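Local atomic coordinates of tRNA (cytosine(72)-C(5))-methyltransferase (Pyrococcus horikoshii, PDB entry 5ZVG), a protein that methylates the C5 position of cytosine 72 in several tRNAs, using S-adenosyl-L-methionine as the methyl donor. Residues A[273-278]-A[298-303]; A[204-209]-A[225-230]; A[211-216]-A[245-250]. All blocks are in the same frame, centred on the assembly; numbering follows the deposited sequence.

All three contacts lie in the Rossmann-like methyltransferase domain and meet SAM at different groups. Contacts 2 and 3 are buried and lie close together, their centres about 11 Å apart; helix 210-218 and strand 225-229, one from each, follow each other in the chain. Contact 1 is only partly buried, about 24 Å from contact 3 between centres, and involves a loop and a different helix. Contact 1 joins its segments by an amide hydrogen bond; contact 2 combines a backbone hydrogen bond and small-residue packing with a carboxylate at the ribose; contact 3 has no hydrogen bond between its segments, but Lys211 reaches the carboxylate of SAM, and its salt bridge to Asp273 leads back to contact 1.

Contact 1 of 3, residues A[273-278]-A[298-303]; sequences DAPCTA and ARYQRA. With SAM (S-adenosylmethionine), chain C.
Gln301 reaches the 273-278 loop with its amide nitrogen: NE2 donates to Pro275 O over 2.7 Å. The N-H points almost straight at the oxygen (173°), which lies in the amide plane of Gln301. The donor, by contrast, is tilted 20° from the carbonyl plane of Pro275. The Gln301 chain is extended beyond CG, and the same NE2 lies 3.4 Å from Cys276 CB. The preceding residue, Tyr300, packs against Pro275, the two side chains crossing at about a right angle with Tyr300 CE2 3.9 Å from Pro275 CG. CG of Tyr300 is anti to the backbone N (chi1 175°), which carries the phenol out to the adenine, where SAM N6 donates to Tyr300 OH at 2.8 Å. Pro275 CG also packs at 3.9 Å from SAM C8, so proline and tyrosine together border the adenine. At the end of strand 267-273, Asp273 OD2 accepts a hydrogen bond from SAM N at 2.5 Å, while Ser321 bonds its other oxygen.

Pro275-Cys276 matches the Pro-Cys signature of motif IV in RsmB/NOP RNA cytosine methyltransferases; consistent with this, the Cys276 side chain touches Cys323, the predicted nucleophile. The loop leaves strand 267-273, hydrogen-bonds through the backbone of Ala274 to Ser321 of strand 316-322, and is covered by helix 291-311, where Phe304 meets Tyr300 edge-to-face.

Contact 2 of 3, residues A[204-209]-A[225-230]; sequences MAAAPG and IIAIDK. With SAM (S-adenosylmethionine), chain C.
Ala207 and Asp229 meet beside the ribose of SAM, the methyl CB of Ala207 lying 3.5 Å from Asp229 OD2. The same oxygen accepts from Ala207 N at 3.2 Å, and this donor comes from above the carboxylate plane, 41° out of it. CG of Asp229 lies anti to the backbone N (chi1 -150°), which brings the carboxylate to the 204-209 loop. Its OD1 takes a very short bond of 2.5 Å from SAM O2' and is also held by Ser231 N; OD2 receives Ala207 N. This acidic residue at the end of strand 225-229, next to the glycine-rich loop that follows strand 201-203, is the classic ribose-binding feature of class I Rossmann-fold methyltransferases. Farther back, Ala227 of the strand meets Ala206 of the loop methyl to methyl, CB to CB at 3.6 Å, and Ala206 N donates to Ile228 O over 2.9 Å. Next along the strand, Ile228 lays CB against Met204 CA at 3.7 Å. The loop also meets SAM, whose amino N donates to Ala205 O at 3.2 Å. A cis peptide precedes Pro208, and Gly209 follows with phi of 102°, where a CB would collide with Pro208 O.

Contact 3 of 3, residues A[211-216]-A[245-250]; sequences KTTHIA and LGVKNV. With SAM (S-adenosylmethionine), chain C.
The backbones come nearest where Ala216 on helix 210-218 faces Asn249 of the loop, their CA atoms 5.8 Å apart, and no hydrogen bond spans the two segments. Methyl groups carry the contact instead. Ala216 CB sits 3.7 Å from Val247 CG1, and the other branch of that valine, CG2, is 3.8 Å from Thr213 CG2. Thr213 crosses both Val247 and Leu245 at about a right angle, its CB 3.6 Å from Leu245 CD1. With OG1 lodged between backbone N and carbonyl carbon (chi1 53°), its hydroxyl bonds Gly209 O, with Arg39 as another partner, and the methyl is turned to Val247 and Leu245. Thr212 likewise divides itself, OG1 bonding Asp203 and CG2 meeting Val250 CG2 at 3.6 Å. This loop closes a beta-alpha-beta crossover of the Rossmann-like sheet: helix 232-245 ends in a Schellman motif at Gly246, whose phi is 74°, and the chain then enters strand 250-254, parallel to 225-229. Lys211 N donates to SAM OXT over 3.0 Å (149°), in the helix's first turn, where the dipole may help to hold the carboxylate. The Lys211 chain bends at chi4, bringing NZ to a salt bridge with Asp273 OD2 and a hydrogen bond with Ser186. With an alanine here, Asp273 would probably lose its salt-bridge partner, keeping the SAM amino group, and Ser186 OG this bond.

Contact 1 of 3, residues A[273-278]-A[298-303]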
loop_
_atom_site.group_PDB
_atom_site.type_symbol
_atom_site.label_atom_id
_atom_site.label_comp_id
_atom_site.label_asym_id
_atom_site.label_seq_id
_atom_site.Cartn_x
_atom_site.Cartn_y
_atom_site.Cartn_z
ATOM N N ASP A 273 -6.216 -10.388 2.330
ATOM C CA ASP A 273 -5.316 -9.259 2.501
ATOM C C ASP A 273 -5.897 -8.399 3.620
ATOM O O ASP A 273 -6.611 -7.426 3.382
ATOM C CB ASP A 273 -5.162 -8.491 1.185
ATOM C CG ASP A 273 -4.200 -7.338 1.288
ATOM O OD1 ASP A 273 -3.012 -7.579 1.599
ATOM O OD2 ASP A 273 -4.616 -6.195 1.007
ATOM N N ALA A 274 -5.562 -8.778 4.848
ATOM C CA ALA A 274 -6.355 -8.421 6.017
ATOM C C ALA A 274 -6.139 -6.993 6.493
ATOM O O ALA A 274 -5.032 -6.455 6.393
ATOM C CB ALA A 274 -6.054 -9.390 7.153
ATOM N N PRO A 275 -7.211 -6.370 7.014
ATOM C CA PRO A 275 -7.048 -5.103 7.729
ATOM C C PRO A 275 -6.005 -5.284 8.823
ATOM O O PRO A 275 -6.001 -6.311 9.500
ATOM C CB PRO A 275 -8.448 -4.828 8.301
ATOM C CG PRO A 275 -9.147 -6.151 8.277
ATOM C CD PRO A 275 -8.601 -6.857 7.071
ATOM N N CYS A 276 -5.118 -4.312 8.977
ATOM C CA CYS A 276 -3.990 -4.475 9.874
ATOM C C CYS A 276 -3.529 -3.127 10.385
ATOM O O CYS A 276 -3.996 -2.087 9.923
ATOM C CB CYS A 276 -2.835 -5.195 9.170
ATOM S SG CYS A 276 -2.092 -4.260 7.816
ATOM N N THR A 277 -2.598 -3.150 11.329
ATOM C CA THR A 277 -2.091 -1.924 11.929
ATOM C C THR A 277 -1.335 -1.037 10.933
ATOM O O THR A 277 -1.032 0.120 11.235
ATOM C CB THR A 277 -1.178 -2.249 13.125
ATOM O OG1 THR A 277 -0.194 -3.206 12.718
ATOM C CG2 THR A 277 -1.996 -2.849 14.260
ATOM N N ALA A 278 -1.033 -1.587 9.756
ATOM C CA ALA A 278 -0.411 -0.831 8.665
ATOM C C ALA A 278 0.929 -0.225 9.074
ATOM O O ALA A 278 1.305 0.847 8.598
ATOM C CB ALA A 278 -1.353 0.263 8.175
ATOM N N ALA A 298 -4.846 -7.994 15.804
ATOM C CA ALA A 298 -4.467 -9.393 15.633
ATOM C C ALA A 298 -5.635 -10.306 15.962
ATOM O O ALA A 298 -5.905 -11.277 15.252
ATOM C CB ALA A 298 -3.283 -9.732 16.501
ATOM N N ARG A 299 -6.335 -9.971 17.039
ATOM C CA ARG A 299 -7.499 -10.733 17.466
ATOM C C ARG A 299 -8.634 -10.573 16.459
ATOM O O ARG A 299 -9.395 -11.502 16.205
ATOM C CB ARG A 299 -7.931 -10.286 18.866
ATOM C CG ARG A 299 -9.147 -10.998 19.431
ATOM C CD ARG A 299 -9.296 -10.716 20.931
ATOM N NE ARG A 299 -9.591 -9.311 21.198
ATOM C CZ ARG A 299 -8.718 -8.446 21.705
ATOM N NH1 ARG A 299 -7.488 -8.842 22.010
ATOM N NH2 ARG A 299 -9.076 -7.183 21.910
ATOM N N TYR A 300 -8.723 -9.388 15.870
ATOM C CA TYR A 300 -9.776 -9.087 14.915
ATOM C C TYR A 300 -9.553 -9.836 13.598
ATOM O O TYR A 300 -10.505 -10.239 12.930
ATOM C CB TYR A 300 -9.837 -7.571 14.694
ATOM C CG TYR A 300 -10.806 -7.086 13.642
ATOM C CD1 TYR A 300 -12.177 -7.244 13.808
ATOM C CD2 TYR A 300 -10.359 -6.400 12.518
ATOM C CE1 TYR A 300 -13.075 -6.779 12.863
ATOM C CE2 TYR A 300 -11.252 -5.924 11.565
ATOM C CZ TYR A 300 -12.609 -6.116 11.745
ATOM O OH TYR A 300 -13.515 -5.654 10.815
ATOM N N GLN A 301 -8.291 -10.064 13.257
ATOM C CA GLN A 301 -7.941 -10.771 12.029
ATOM C C GLN A 301 -8.252 -12.261 12.131
ATOM O O GLN A 301 -8.565 -12.901 11.124
ATOM C CB GLN A 301 -6.460 -10.569 11.713
ATOM C CG GLN A 301 -6.096 -9.135 11.385
ATOM C CD GLN A 301 -4.613 -8.899 11.466
ATOM O OE1 GLN A 301 -3.894 -9.651 12.120
ATOM N NE2 GLN A 301 -4.141 -7.847 10.811
ATOM N N ARG A 302 -8.159 -12.803 13.349
ATOM C CA ARG A 302 -8.434 -14.217 13.603
ATOM C C ARG A 302 -9.823 -14.616 13.132
ATOM O O ARG A 302 -10.013 -15.705 12.594
ATOM C CB ARG A 302 -8.283 -14.547 15.088
ATOM C CG ARG A 302 -6.899 -15.046 15.476
ATOM C CD ARG A 302 -6.644 -14.843 16.959
ATOM N NE ARG A 302 -5.220 -14.766 17.274
ATOM C CZ ARG A 302 -4.694 -13.879 18.114
ATOM N NH1 ARG A 302 -5.476 -12.997 18.724
ATOM N NH2 ARG A 302 -3.389 -13.871 18.348
ATOM N N ALA A 303 -10.794 -13.739 13.361
ATOM C CA ALA A 303 -12.160 -13.971 12.910
ATOM C C ALA A 303 -12.220 -14.177 11.396
ATOM O O ALA A 303 -12.891 -15.097 10.917
ATOM C CB ALA A 303 -13.050 -12.826 13.334
HETATM N N SAM C . -6.575 -6.173 -0.614
HETATM C CA SAM C . -7.083 -4.851 -0.971
HETATM C C SAM C . -6.410 -4.294 -2.225
HETATM O O SAM C . -6.757 -3.211 -2.700
HETATM O OXT SAM C . -5.510 -4.913 -2.795
HETATM C CB SAM C . -6.968 -3.878 0.202
HETATM C CG SAM C . -7.613 -4.374 1.497
HETATM S SD SAM C . -7.398 -3.232 2.885
HETATM C CE SAM C . -5.832 -3.857 3.545
HETATM C "C5'" SAM C . -8.575 -3.887 4.096
HETATM C "C4'" SAM C . -10.029 -3.811 3.639
HETATM O "O4'" SAM C . -10.820 -4.671 4.433
HETATM C "C3'" SAM C . -10.625 -2.416 3.777
HETATM O "O3'" SAM C . -11.030 -1.969 2.507
HETATM C "C2'" SAM C . -11.850 -2.575 4.654
HETATM O "O2'" SAM C . -12.953 -1.933 4.064
HETATM C "C1'" SAM C . -12.080 -4.074 4.672
HETATM N N9 SAM C . -12.659 -4.572 5.934
HETATM C C8 SAM C . -12.336 -4.216 7.218
HETATM N N7 SAM C . -13.113 -4.931 8.066
HETATM C C5 SAM C . -13.923 -5.738 7.341
HETATM C C6 SAM C . -14.898 -6.664 7.693
HETATM N N6 SAM C . -15.188 -6.895 8.970
HETATM N N1 SAM C . -15.569 -7.349 6.700
HETATM C C2 SAM C . -15.273 -7.118 5.374
HETATM N N3 SAM C . -14.304 -6.199 5.032
HETATM C C4 SAM C . -13.643 -5.520 6.000
#

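Contact 2 of 3, residues A[204-209]-A[225-230]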
loop_
_atom_site.group_PDB
_atom_site.type_symbol
_atom_site.label_atom_id
_atom_site.label_comp_id
_atom_site.label_asym_id
_atom_site.label_seq_id
_atom_site.Cartn_x
_atom_site.Cartn_y
_atom_site.Cartn_z
ATOM N N MET A 204 -11.703 -11.657 0.328
ATOM C CA MET A 204 -12.663 -11.315 1.377
ATOM C C MET A 204 -12.423 -9.956 2.014
ATOM O O MET A 204 -13.179 -9.541 2.892
ATOM C CB MET A 204 -12.671 -12.390 2.464
ATOM C CG MET A 204 -11.337 -12.649 3.121
ATOM S SD MET A 204 -11.538 -13.882 4.422
ATOM C CE MET A 204 -12.103 -15.243 3.436
ATOM N N ALA A 205 -11.386 -9.261 1.569
ATOM C CA ALA A 205 -11.174 -7.872 1.958
ATOM C C ALA A 205 -10.587 -7.161 0.759
ATOM O O ALA A 205 -9.399 -6.834 0.735
ATOM C CB ALA A 205 -10.262 -7.771 3.159
ATOM N N ALA A 206 -11.429 -6.925 -0.241
ATOM C CA ALA A 206 -10.937 -6.709 -1.591
ATOM C C ALA A 206 -10.775 -5.254 -2.015
ATOM O O ALA A 206 -9.942 -4.962 -2.870
ATOM C CB ALA A 206 -11.851 -7.417 -2.565
ATOM N N ALA A 207 -11.532 -4.338 -1.416
ATOM C CA ALA A 207 -11.558 -2.959 -1.909
ATOM C C ALA A 207 -10.309 -2.199 -1.469
ATOM O O ALA A 207 -9.811 -2.423 -0.369
ATOM C CB ALA A 207 -12.814 -2.248 -1.431
ATOM N N PRO A 208 -9.807 -1.277 -2.314
ATOM C CA PRO A 208 -10.351 -0.802 -3.595
ATOM C C PRO A 208 -10.131 -1.720 -4.808
ATOM O O PRO A 208 -10.431 -1.304 -5.929
ATOM C CB PRO A 208 -9.611 0.523 -3.806
ATOM C CG PRO A 208 -8.307 0.314 -3.151
ATOM C CD PRO A 208 -8.586 -0.539 -1.940
ATOM N N GLY A 209 -9.605 -2.922 -4.610
ATOM C CA GLY A 209 -9.565 -3.889 -5.690
ATOM C C GLY A 209 -8.225 -4.049 -6.373
ATOM O O GLY A 209 -8.158 -4.534 -7.503
ATOM N N ILE A 225 -14.452 -14.083 -9.961
ATOM C CA ILE A 225 -13.841 -13.716 -8.694
ATOM C C ILE A 225 -14.879 -13.043 -7.809
ATOM O O ILE A 225 -15.495 -12.050 -8.200
ATOM C CB ILE A 225 -12.644 -12.767 -8.880
ATOM C CG1 ILE A 225 -11.634 -13.357 -9.863
ATOM C CG2 ILE A 225 -11.993 -12.458 -7.533
ATOM C CD1 ILE A 225 -10.644 -12.338 -10.390
ATOM N N ILE A 226 -15.090 -13.601 -6.624
ATOM C CA ILE A 226 -16.000 -13.001 -5.663
ATOM C C ILE A 226 -15.205 -12.091 -4.752
ATOM O O ILE A 226 -14.259 -12.533 -4.105
ATOM C CB ILE A 226 -16.739 -14.064 -4.831
ATOM C CG1 ILE A 226 -17.498 -15.017 -5.750
ATOM C CG2 ILE A 226 -17.693 -13.406 -3.848
ATOM C CD1 ILE A 226 -18.168 -16.136 -5.020
ATOM N N ALA A 227 -15.584 -10.821 -4.706
ATOM C CA ALA A 227 -14.835 -9.837 -3.939
ATOM C C ALA A 227 -15.696 -9.197 -2.856
ATOM O O ALA A 227 -16.729 -8.593 -3.138
ATOM C CB ALA A 227 -14.265 -8.778 -4.856
ATOM N N ILE A 228 -15.248 -9.335 -1.613
ATOM C CA ILE A 228 -16.015 -8.926 -0.447
ATOM C C ILE A 228 -15.407 -7.709 0.235
ATOM O O ILE A 228 -14.192 -7.635 0.401
ATOM C CB ILE A 228 -16.092 -10.070 0.574
ATOM C CG1 ILE A 228 -16.717 -11.306 -0.068
ATOM C CG2 ILE A 228 -16.843 -9.634 1.815
ATOM C CD1 ILE A 228 -16.747 -12.496 0.823
ATOM N N ASP A 229 -16.241 -6.745 0.605
ATOM C CA ASP A 229 -15.808 -5.680 1.505
ATOM C C ASP A 229 -16.984 -5.118 2.294
ATOM O O ASP A 229 -18.119 -5.134 1.827
ATOM C CB ASP A 229 -15.100 -4.558 0.743
ATOM C CG ASP A 229 -14.053 -3.855 1.590
ATOM O OD1 ASP A 229 -14.422 -2.973 2.396
ATOM O OD2 ASP A 229 -12.856 -4.188 1.457
ATOM N N LYS A 230 -16.701 -4.618 3.491
ATOM C CA LYS A 230 -17.737 -4.062 4.348
ATOM C C LYS A 230 -18.071 -2.624 3.950
ATOM O O LYS A 230 -19.214 -2.185 4.078
ATOM C CB LYS A 230 -17.298 -4.114 5.813
ATOM C CG LYS A 230 -18.376 -3.691 6.803
ATOM C CD LYS A 230 -17.860 -3.717 8.232
ATOM C CE LYS A 230 -16.820 -2.623 8.449
ATOM N NZ LYS A 230 -16.588 -2.340 9.892
HETATM N N SAM C . -6.575 -6.173 -0.614
HETATM C CA SAM C . -7.083 -4.851 -0.971
HETATM C C SAM C . -6.410 -4.294 -2.225
HETATM O O SAM C . -6.757 -3.211 -2.700
HETATM O OXT SAM C . -5.510 -4.913 -2.795
HETATM C CB SAM C . -6.968 -3.878 0.202
HETATM C CG SAM C . -7.613 -4.374 1.497
HETATM S SD SAM C . -7.398 -3.232 2.885
HETATM C CE SAM C . -5.832 -3.857 3.545
HETATM C "C5'" SAM C . -8.575 -3.887 4.096
HETATM C "C4'" SAM C . -10.029 -3.811 3.639
HETATM O "O4'" SAM C . -10.820 -4.671 4.433
HETATM C "C3'" SAM C . -10.625 -2.416 3.777
HETATM O "O3'" SAM C . -11.030 -1.969 2.507
HETATM C "C2'" SAM C . -11.850 -2.575 4.654
HETATM O "O2'" SAM C . -12.953 -1.933 4.064
HETATM C "C1'" SAM C . -12.080 -4.074 4.672
HETATM N N9 SAM C . -12.659 -4.572 5.934
HETATM C C8 SAM C . -12.336 -4.216 7.218
HETATM N N7 SAM C . -13.113 -4.931 8.066
HETATM C C5 SAM C . -13.923 -5.738 7.341
HETATM C C6 SAM C . -14.898 -6.664 7.693
HETATM N N6 SAM C . -15.188 -6.895 8.970
HETATM N N1 SAM C . -15.569 -7.349 6.700
HETATM C C2 SAM C . -15.273 -7.118 5.374
HETATM N N3 SAM C . -14.304 -6.199 5.032
HETATM C C4 SAM C . -13.643 -5.520 6.000
#

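Contact 3 of 3, residues A[211-216]-A[245-250]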
loop_
_atom_site.group_PDB
_atom_site.type_symbol
_atom_site.label_atom_id
_atom_site.label_comp_id
_atom_site.label_asym_id
_atom_site.label_seq_id
_atom_site.Cartn_x
_atom_site.Cartn_y
_atom_site.Cartn_z
ATOM N N LYS A 211 -5.537 -6.135 -5.556
ATOM C CA LYS A 211 -5.150 -7.524 -5.775
ATOM C C LYS A 211 -6.225 -8.276 -6.538
ATOM O O LYS A 211 -5.925 -9.207 -7.282
ATOM C CB LYS A 211 -4.846 -8.222 -4.445
ATOM C CG LYS A 211 -3.670 -7.616 -3.705
ATOM C CD LYS A 211 -3.489 -8.220 -2.330
ATOM C CE LYS A 211 -2.285 -7.600 -1.642
ATOM N NZ LYS A 211 -2.498 -6.151 -1.381
ATOM N N THR A 212 -7.473 -7.846 -6.385
ATOM C CA THR A 212 -8.582 -8.496 -7.069
ATOM C C THR A 212 -8.444 -8.364 -8.579
ATOM O O THR A 212 -8.544 -9.349 -9.314
ATOM C CB THR A 212 -9.935 -7.904 -6.642
ATOM O OG1 THR A 212 -10.076 -8.000 -5.218
ATOM C CG2 THR A 212 -11.076 -8.644 -7.324
ATOM N N THR A 213 -8.188 -7.144 -9.038
ATOM C CA THR A 213 -8.066 -6.885 -10.462
ATOM C C THR A 213 -6.790 -7.516 -11.019
ATOM O O THR A 213 -6.715 -7.840 -12.205
ATOM C CB THR A 213 -8.078 -5.374 -10.762
ATOM O OG1 THR A 213 -7.081 -4.712 -9.975
ATOM C CG2 THR A 213 -9.437 -4.785 -10.441
ATOM N N HIS A 214 -5.788 -7.695 -10.165
ATOM C CA HIS A 214 -4.581 -8.397 -10.583
ATOM C C HIS A 214 -4.916 -9.850 -10.904
ATOM O O HIS A 214 -4.494 -10.379 -11.932
ATOM C CB HIS A 214 -3.503 -8.317 -9.500
ATOM C CG HIS A 214 -2.159 -8.807 -9.941
ATOM N ND1 HIS A 214 -1.069 -8.844 -9.100
ATOM C CD2 HIS A 214 -1.727 -9.276 -11.137
ATOM C CE1 HIS A 214 -0.023 -9.316 -9.755
ATOM N NE2 HIS A 214 -0.395 -9.584 -10.994
ATOM N N ILE A 215 -5.701 -10.476 -10.031
ATOM C CA ILE A 215 -6.185 -11.833 -10.253
ATOM C C ILE A 215 -6.953 -11.894 -11.579
ATOM O O ILE A 215 -6.800 -12.834 -12.357
ATOM C CB ILE A 215 -7.095 -12.311 -9.091
ATOM C CG1 ILE A 215 -6.393 -12.156 -7.743
ATOM C CG2 ILE A 215 -7.554 -13.753 -9.307
ATOM C CD1 ILE A 215 -5.358 -13.210 -7.460
ATOM N N ALA A 216 -7.770 -10.875 -11.828
ATOM C CA ALA A 216 -8.569 -10.805 -13.047
ATOM C C ALA A 216 -7.703 -10.899 -14.304
ATOM O O ALA A 216 -8.003 -11.671 -15.211
ATOM C CB ALA A 216 -9.389 -9.528 -13.066
ATOM N N LEU A 245 -10.192 -0.450 -15.649
ATOM C CA LEU A 245 -9.230 -1.482 -16.000
ATOM C C LEU A 245 -9.812 -2.473 -17.003
ATOM O O LEU A 245 -9.093 -3.312 -17.541
ATOM C CB LEU A 245 -8.754 -2.217 -14.744
ATOM C CG LEU A 245 -7.917 -1.404 -13.754
ATOM C CD1 LEU A 245 -7.598 -2.232 -12.527
ATOM C CD2 LEU A 245 -6.637 -0.906 -14.405
ATOM N N GLY A 246 -11.117 -2.382 -17.242
ATOM C CA GLY A 246 -11.778 -3.287 -18.163
ATOM C C GLY A 246 -11.961 -4.680 -17.590
ATOM O O GLY A 246 -11.955 -5.670 -18.323
ATOM N N VAL A 247 -12.118 -4.761 -16.274
ATOM C CA VAL A 247 -12.282 -6.045 -15.597
ATOM C C VAL A 247 -13.731 -6.542 -15.702
ATOM O O VAL A 247 -14.667 -5.834 -15.335
ATOM C CB VAL A 247 -11.859 -5.945 -14.109
ATOM C CG1 VAL A 247 -12.235 -7.206 -13.352
ATOM C CG2 VAL A 247 -10.364 -5.678 -14.002
ATOM N N LYS A 248 -13.912 -7.749 -16.232
ATOM C CA LYS A 248 -15.247 -8.329 -16.392
ATOM C C LYS A 248 -15.381 -9.633 -15.615
ATOM O O LYS A 248 -16.239 -10.466 -15.900
ATOM C CB LYS A 248 -15.551 -8.561 -17.872
ATOM C CG LYS A 248 -15.382 -7.318 -18.722
ATOM C CD LYS A 248 -15.310 -7.660 -20.192
ATOM C CE LYS A 248 -15.274 -6.405 -21.050
ATOM N NZ LYS A 248 -15.755 -6.673 -22.435
ATOM N N ASN A 249 -14.525 -9.777 -14.616
ATOM C CA ASN A 249 -14.294 -11.049 -13.961
ATOM C C ASN A 249 -14.903 -11.110 -12.569
ATOM O O ASN A 249 -15.047 -12.182 -11.984
ATOM C CB ASN A 249 -12.790 -11.300 -13.872
ATOM C CG ASN A 249 -12.446 -12.754 -13.969
ATOM O OD1 ASN A 249 -13.283 -13.616 -13.704
ATOM N ND2 ASN A 249 -11.210 -13.046 -14.356
ATOM N N VAL A 250 -15.255 -9.944 -12.041
ATOM C CA VAL A 250 -15.445 -9.800 -10.607
ATOM C C VAL A 250 -16.895 -9.572 -10.204
ATOM O O VAL A 250 -17.593 -8.727 -10.773
ATOM C CB VAL A 250 -14.577 -8.643 -10.069
ATOM C CG1 VAL A 250 -14.803 -8.439 -8.590
ATOM C CG2 VAL A 250 -13.110 -8.930 -10.336
HETATM N N SAM C . -6.575 -6.173 -0.614
HETATM C CA SAM C . -7.083 -4.851 -0.971
HETATM C C SAM C . -6.410 -4.294 -2.225
HETATM O O SAM C . -6.757 -3.211 -2.700
HETATM O OXT SAM C . -5.510 -4.913 -2.795
HETATM C CB SAM C . -6.968 -3.878 0.202
HETATM C CG SAM C . -7.613 -4.374 1.497
HETATM S SD SAM C . -7.398 -3.232 2.885
HETATM C CE SAM C . -5.832 -3.857 3.545
HETATM C "C5'" SAM C . -8.575 -3.887 4.096
HETATM C "C4'" SAM C . -10.029 -3.811 3.639
HETATM O "O4'" SAM C . -10.820 -4.671 4.433
HETATM C "C3'" SAM C . -10.625 -2.416 3.777
HETATM O "O3'" SAM C . -11.030 -1.969 2.507
HETATM C "C2'" SAM C . -11.850 -2.575 4.654
HETATM O "O2'" SAM C . -12.953 -1.933 4.064
HETATM C "C1'" SAM C . -12.080 -4.074 4.672
HETATM N N9 SAM C . -12.659 -4.572 5.934
HETATM C C8 SAM C . -12.336 -4.216 7.218
HETATM N N7 SAM C . -13.113 -4.931 8.066
HETATM C C5 SAM C . -13.923 -5.738 7.341
HETATM C C6 SAM C . -14.898 -6.664 7.693
HETATM N N6 SAM C . -15.188 -6.895 8.970
HETATM N N1 SAM C . -15.569 -7.349 6.700
HETATM C C2 SAM C . -15.273 -7.118 5.374
HETATM N N3 SAM C . -14.304 -6.199 5.032
HETATM C C4 SAM C . -13.643 -5.520 6.000
#